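Local coordinates for protein thiosulfate sulfurtransferase (Pseudomonas aeruginosa, PDB 1YT8) that probably transfers sulfur from thiosulfate to cyanide, using a chain built from four rhodanese-like domains, at residues D28-P40 / S484-G496. Sequence-based numbering, arbitrary orientation.
Sequences DVREEDPFAQAHP and SPRIDRYRRPYEG
E32 and R492 form an end-on salt bridge, the arginine's two terminal nitrogens matching the two carboxylate oxygens: NH2 of R492 lies 2.7 Å from OE2 of E32, and NH1 lies 3.0 Å from OE1. Both oxygens sit near the guanidinium plane, yet the nitrogens approach from above the carboxylate, the two planes being 52° apart. OE1 also accepts the backbone N of Y490 at 2.9 Å on its anti side, an almost straight bond. Glutamate suits this place because its chain, with CG anti to the backbone N (chi1 -167°) and extended beyond, carries the carboxylate across to loop 484-496. At the first turn of helix 32-35, the N of D33 donates to the O of I487 (3.1 Å), while a water joins the N of E32, OE1 of E31 and the O of D488; OE2 of E31 bonds to S418 and S49. The loop, between helices 464-470 and 501-512, runs past the N-terminal end of this short helix, which follows strand 25-28 of a rhodanese-like parallel sheet. The carboxylate of D33 reaches a second water, linking OD1 to the N of R491. The flat ring of Y490 offers a face to the small A36 methyl, a CH-pi contact with CB 3.7 Å from the centroid, while its hydroxyl reaches D111 and R110. Beyond, I487 CD1 packs against E31 CG, and CB of I487 lies 4.1 Å from CD of P34.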
loop_
_atom_site.group_PDB
_atom_site.type_symbol
_atom_site.label_atom_id
_atom_site.label_comp_id
_atom_site.label_asym_id
_atom_site.label_seq_id
_atom_site.Cartn_x
_atom_site.Cartn_y
_atom_site.Cartn_z
ATOM N N ASP A 28 -0.032 13.869 -3.237
ATOM C CA ASP A 28 -0.942 14.076 -4.356
ATOM C C ASP A 28 -2.307 13.853 -3.704
ATOM O O ASP A 28 -2.619 12.736 -3.285
ATOM C CB ASP A 28 -0.702 13.018 -5.435
ATOM C CG ASP A 28 -1.488 13.287 -6.713
ATOM O OD1 ASP A 28 -2.644 13.761 -6.628
ATOM O OD2 ASP A 28 -0.952 13.011 -7.807
ATOM N N VAL A 29 -3.116 14.902 -3.605
ATOM C CA VAL A 29 -4.418 14.767 -2.961
ATOM C C VAL A 29 -5.592 14.404 -3.870
ATOM O O VAL A 29 -6.738 14.374 -3.423
ATOM C CB VAL A 29 -4.771 16.041 -2.155
ATOM C CG1 VAL A 29 -3.768 16.223 -1.025
ATOM C CG2 VAL A 29 -4.779 17.265 -3.073
ATOM N N ARG A 30 -5.316 14.128 -5.140
ATOM C CA ARG A 30 -6.369 13.724 -6.066
ATOM C C ARG A 30 -6.740 12.277 -5.734
ATOM O O ARG A 30 -6.083 11.640 -4.907
ATOM C CB ARG A 30 -5.865 13.780 -7.510
ATOM C CG ARG A 30 -5.504 15.166 -8.018
ATOM C CD ARG A 30 -4.899 15.078 -9.412
ATOM N NE ARG A 30 -3.574 14.461 -9.403
ATOM C CZ ARG A 30 -2.931 14.054 -10.494
ATOM N NH1 ARG A 30 -3.494 14.192 -11.691
ATOM N NH2 ARG A 30 -1.727 13.510 -10.390
ATOM N N GLU A 31 -7.791 11.764 -6.369
ATOM C CA GLU A 31 -8.196 10.379 -6.158
ATOM C C GLU A 31 -7.117 9.491 -6.784
ATOM O O GLU A 31 -6.293 9.966 -7.571
ATOM C CB GLU A 31 -9.546 10.100 -6.822
ATOM C CG GLU A 31 -10.722 10.891 -6.242
ATOM C CD GLU A 31 -10.951 10.609 -4.767
ATOM O OE1 GLU A 31 -10.799 9.440 -4.349
ATOM O OE2 GLU A 31 -11.304 11.549 -4.023
ATOM N N GLU A 32 -7.135 8.203 -6.455
ATOM C CA GLU A 32 -6.122 7.284 -6.962
ATOM C C GLU A 32 -6.027 7.126 -8.476
ATOM O O GLU A 32 -4.922 7.075 -9.013
ATOM C CB GLU A 32 -6.276 5.898 -6.317
ATOM C CG GLU A 32 -5.063 4.994 -6.569
ATOM C CD GLU A 32 -5.189 3.615 -5.946
ATOM O OE1 GLU A 32 -6.099 2.857 -6.343
ATOM O OE2 GLU A 32 -4.367 3.283 -5.064
ATOM N N ASP A 33 -7.155 7.051 -9.182
ATOM C CA ASP A 33 -7.055 6.874 -10.626
ATOM C C ASP A 33 -6.318 8.028 -11.313
ATOM O O ASP A 33 -5.447 7.792 -12.147
ATOM C CB ASP A 33 -8.428 6.653 -11.264
ATOM C CG ASP A 33 -8.317 6.067 -12.661
ATOM O OD1 ASP A 33 -7.596 5.059 -12.826
ATOM O OD2 ASP A 33 -8.942 6.609 -13.593
ATOM N N PRO A 34 -6.663 9.286 -10.995
ATOM C CA PRO A 34 -5.912 10.349 -11.676
ATOM C C PRO A 34 -4.438 10.365 -11.235
ATOM O O PRO A 34 -3.549 10.666 -12.028
ATOM C CB PRO A 34 -6.679 11.625 -11.309
ATOM C CG PRO A 34 -7.495 11.243 -10.101
ATOM C CD PRO A 34 -7.881 9.820 -10.363
ATOM N N PHE A 35 -4.189 10.025 -9.973
ATOM C CA PHE A 35 -2.824 9.955 -9.444
ATOM C C PHE A 35 -2.039 8.953 -10.287
ATOM O O PHE A 35 -0.920 9.219 -10.714
ATOM C CB PHE A 35 -2.853 9.470 -7.986
ATOM C CG PHE A 35 -1.525 8.961 -7.473
ATOM C CD1 PHE A 35 -0.504 9.843 -7.129
ATOM C CD2 PHE A 35 -1.310 7.593 -7.304
ATOM C CE1 PHE A 35 0.714 9.370 -6.618
ATOM C CE2 PHE A 35 -0.102 7.112 -6.798
ATOM C CZ PHE A 35 0.912 8.002 -6.453
ATOM N N ALA A 36 -2.652 7.802 -10.535
ATOM C CA ALA A 36 -2.020 6.737 -11.301
ATOM C C ALA A 36 -1.701 7.075 -12.758
ATOM O O ALA A 36 -0.982 6.329 -13.417
ATOM C CB ALA A 36 -2.879 5.483 -11.235
ATOM N N GLN A 37 -2.225 8.187 -13.267
ATOM C CA GLN A 37 -1.941 8.565 -14.652
ATOM C C GLN A 37 -0.652 9.370 -14.780
ATOM O O GLN A 37 -0.001 9.342 -15.826
ATOM C CB GLN A 37 -3.109 9.364 -15.247
ATOM C CG GLN A 37 -4.454 8.671 -15.092
ATOM C CD GLN A 37 -4.411 7.201 -15.492
ATOM O OE1 GLN A 37 -4.952 6.338 -14.793
ATOM N NE2 GLN A 37 -3.771 6.912 -16.619
ATOM N N ALA A 38 -0.280 10.082 -13.718
ATOM C CA ALA A 38 0.937 10.888 -13.728
ATOM C C ALA A 38 1.249 11.507 -12.368
ATOM O O ALA A 38 0.412 12.191 -11.776
ATOM C CB ALA A 38 0.825 11.989 -14.783
ATOM N N HIS A 39 2.461 11.272 -11.880
ATOM C CA HIS A 39 2.882 11.822 -10.598
ATOM C C HIS A 39 4.388 11.715 -10.427
ATOM O O HIS A 39 5.033 10.873 -11.049
ATOM C CB HIS A 39 2.172 11.095 -9.446
ATOM C CG HIS A 39 2.500 9.637 -9.348
ATOM N ND1 HIS A 39 3.669 9.171 -8.785
ATOM C CD2 HIS A 39 1.798 8.537 -9.717
ATOM C CE1 HIS A 39 3.672 7.850 -8.806
ATOM N NE2 HIS A 39 2.549 7.441 -9.367
ATOM N N PRO A 40 4.975 12.602 -9.605
ATOM C CA PRO A 40 6.423 12.562 -9.377
ATOM C C PRO A 40 6.787 11.236 -8.716
ATOM O O PRO A 40 5.972 10.647 -8.007
ATOM C CB PRO A 40 6.658 13.757 -8.455
ATOM C CG PRO A 40 5.595 14.724 -8.893
ATOM C CD PRO A 40 4.388 13.821 -9.025
ATOM N N SER A 484 -21.068 10.521 -8.388
ATOM C CA SER A 484 -19.692 10.930 -8.668
ATOM C C SER A 484 -19.076 9.895 -9.600
ATOM O O SER A 484 -19.558 8.771 -9.688
ATOM C CB SER A 484 -18.858 10.974 -7.378
ATOM O OG SER A 484 -19.329 11.945 -6.462
ATOM N N PRO A 485 -17.999 10.261 -10.313
ATOM C CA PRO A 485 -17.352 9.310 -11.225
ATOM C C PRO A 485 -16.512 8.306 -10.427
ATOM O O PRO A 485 -15.891 8.676 -9.433
ATOM C CB PRO A 485 -16.495 10.216 -12.104
ATOM C CG PRO A 485 -16.076 11.294 -11.139
ATOM C CD PRO A 485 -17.372 11.593 -10.405
ATOM N N ARG A 486 -16.494 7.042 -10.852
ATOM C CA ARG A 486 -15.714 6.028 -10.143
ATOM C C ARG A 486 -14.230 6.119 -10.474
ATOM O O ARG A 486 -13.719 5.352 -11.290
ATOM C CB ARG A 486 -16.211 4.613 -10.466
ATOM C CG ARG A 486 -17.545 4.256 -9.841
ATOM C CD ARG A 486 -17.888 2.782 -10.052
ATOM N NE ARG A 486 -17.013 1.885 -9.300
ATOM C CZ ARG A 486 -17.152 0.561 -9.269
ATOM N NH1 ARG A 486 -18.130 -0.018 -9.952
ATOM N NH2 ARG A 486 -16.326 -0.184 -8.545
ATOM N N ILE A 487 -13.545 7.058 -9.833
ATOM C CA ILE A 487 -12.115 7.246 -10.049
ATOM C C ILE A 487 -11.345 7.047 -8.746
ATOM O O ILE A 487 -10.159 7.378 -8.664
ATOM C CB ILE A 487 -11.816 8.668 -10.569
ATOM C CG1 ILE A 487 -12.359 9.706 -9.578
ATOM C CG2 ILE A 487 -12.422 8.854 -11.954
ATOM C CD1 ILE A 487 -11.975 11.141 -9.901
ATOM N N ASP A 488 -12.014 6.500 -7.732
ATOM C CA ASP A 488 -11.375 6.306 -6.442
ATOM C C ASP A 488 -10.366 5.164 -6.389
ATOM O O ASP A 488 -9.592 5.070 -5.438
ATOM C CB ASP A 488 -12.434 6.163 -5.327
ATOM C CG ASP A 488 -13.377 4.982 -5.528
ATOM O OD1 ASP A 488 -13.685 4.620 -6.681
ATOM O OD2 ASP A 488 -13.840 4.429 -4.508
ATOM N N ARG A 489 -10.354 4.314 -7.413
ATOM C CA ARG A 489 -9.401 3.209 -7.460
ATOM C C ARG A 489 -8.792 2.978 -8.838
ATOM O O ARG A 489 -9.495 2.917 -9.845
ATOM C CB ARG A 489 -10.045 1.903 -6.976
ATOM C CG ARG A 489 -9.144 0.687 -7.201
ATOM C CD ARG A 489 -9.658 -0.576 -6.541
ATOM N NE ARG A 489 -8.774 -1.707 -6.825
ATOM C CZ ARG A 489 -8.653 -2.284 -8.017
ATOM N NH1 ARG A 489 -9.371 -1.847 -9.046
ATOM N NH2 ARG A 489 -7.795 -3.283 -8.190
ATOM N N TYR A 490 -7.470 2.848 -8.874
ATOM C CA TYR A 490 -6.764 2.585 -10.120
ATOM C C TYR A 490 -6.899 1.096 -10.419
ATOM O O TYR A 490 -6.621 0.259 -9.561
ATOM C CB TYR A 490 -5.283 2.949 -9.979
ATOM C CG TYR A 490 -4.412 2.414 -11.096
ATOM C CD1 TYR A 490 -4.694 2.708 -12.432
ATOM C CD2 TYR A 490 -3.294 1.627 -10.817
ATOM C CE1 TYR A 490 -3.875 2.228 -13.467
ATOM C CE2 TYR A 490 -2.471 1.141 -11.842
ATOM C CZ TYR A 490 -2.767 1.446 -13.161
ATOM O OH TYR A 490 -1.950 0.977 -14.172
ATOM N N ARG A 491 -7.333 0.773 -11.631
ATOM C CA ARG A 491 -7.504 -0.618 -12.041
ATOM C C ARG A 491 -6.133 -1.233 -12.325
ATOM O O ARG A 491 -5.625 -1.154 -13.439
ATOM C CB ARG A 491 -8.382 -0.682 -13.294
ATOM C CG ARG A 491 -8.781 -2.080 -13.728
ATOM C CD ARG A 491 -9.636 -2.025 -14.990
ATOM N NE ARG A 491 -10.126 -3.340 -15.396
ATOM C CZ ARG A 491 -10.871 -3.555 -16.478
ATOM N NH1 ARG A 491 -11.212 -2.540 -17.263
ATOM N NH2 ARG A 491 -11.273 -4.784 -16.780
ATOM N N ARG A 492 -5.534 -1.838 -11.306
ATOM C CA ARG A 492 -4.223 -2.456 -11.449
ATOM C C ARG A 492 -4.278 -3.653 -12.405
ATOM O O ARG A 492 -4.999 -4.620 -12.166
ATOM C CB ARG A 492 -3.715 -2.888 -10.069
ATOM C CG ARG A 492 -3.542 -1.722 -9.088
ATOM C CD ARG A 492 -3.599 -2.205 -7.651
ATOM N NE ARG A 492 -3.203 -1.191 -6.671
ATOM C CZ ARG A 492 -3.897 -0.092 -6.387
ATOM N NH1 ARG A 492 -5.043 0.166 -7.005
ATOM N NH2 ARG A 492 -3.444 0.751 -5.466
ATOM N N PRO A 493 -3.509 -3.602 -13.502
ATOM C CA PRO A 493 -3.482 -4.686 -14.490
ATOM C C PRO A 493 -2.936 -5.988 -13.916
ATOM O O PRO A 493 -3.113 -7.052 -14.501
ATOM C CB PRO A 493 -2.575 -4.132 -15.591
ATOM C CG PRO A 493 -2.716 -2.655 -15.451
ATOM C CD PRO A 493 -2.684 -2.471 -13.958
ATOM N N TYR A 494 -2.276 -5.896 -12.765
ATOM C CA TYR A 494 -1.696 -7.073 -12.130
ATOM C C TYR A 494 -2.532 -7.646 -10.988
ATOM O O TYR A 494 -2.042 -8.458 -10.201
ATOM C CB TYR A 494 -0.278 -6.754 -11.644
ATOM C CG TYR A 494 -0.210 -5.589 -10.692
ATOM C CD1 TYR A 494 -0.226 -5.788 -9.314
ATOM C CD2 TYR A 494 -0.118 -4.282 -11.170
ATOM C CE1 TYR A 494 -0.145 -4.712 -8.428
ATOM C CE2 TYR A 494 -0.042 -3.199 -10.295
ATOM C CZ TYR A 494 -0.051 -3.423 -8.926
ATOM O OH TYR A 494 0.052 -2.366 -8.055
ATOM N N GLU A 495 -3.786 -7.214 -10.890
ATOM C CA GLU A 495 -4.694 -7.733 -9.868
ATOM C C GLU A 495 -5.942 -8.231 -10.589
ATOM O O GLU A 495 -6.451 -7.561 -11.483
ATOM C CB GLU A 495 -5.087 -6.649 -8.855
ATOM C CG GLU A 495 -3.923 -6.071 -8.061
ATOM C CD GLU A 495 -4.375 -5.325 -6.812
ATOM O OE1 GLU A 495 -5.555 -4.913 -6.746
ATOM O OE2 GLU A 495 -3.544 -5.140 -5.900
ATOM N N GLY A 496 -6.418 -9.413 -10.214
ATOM C CA GLY A 496 -7.605 -9.957 -10.851
ATOM C C GLY A 496 -7.325 -10.612 -12.193
ATOM O O GLY A 496 -6.215 -10.528 -12.722
HETATM O O HOH W 1 -8.986 7.390 -4.139
HETATM O O HOH W 2 -8.119 2.633 -13.562
HETATM O O HOH W 3 -11.489 5.092 -13.197
#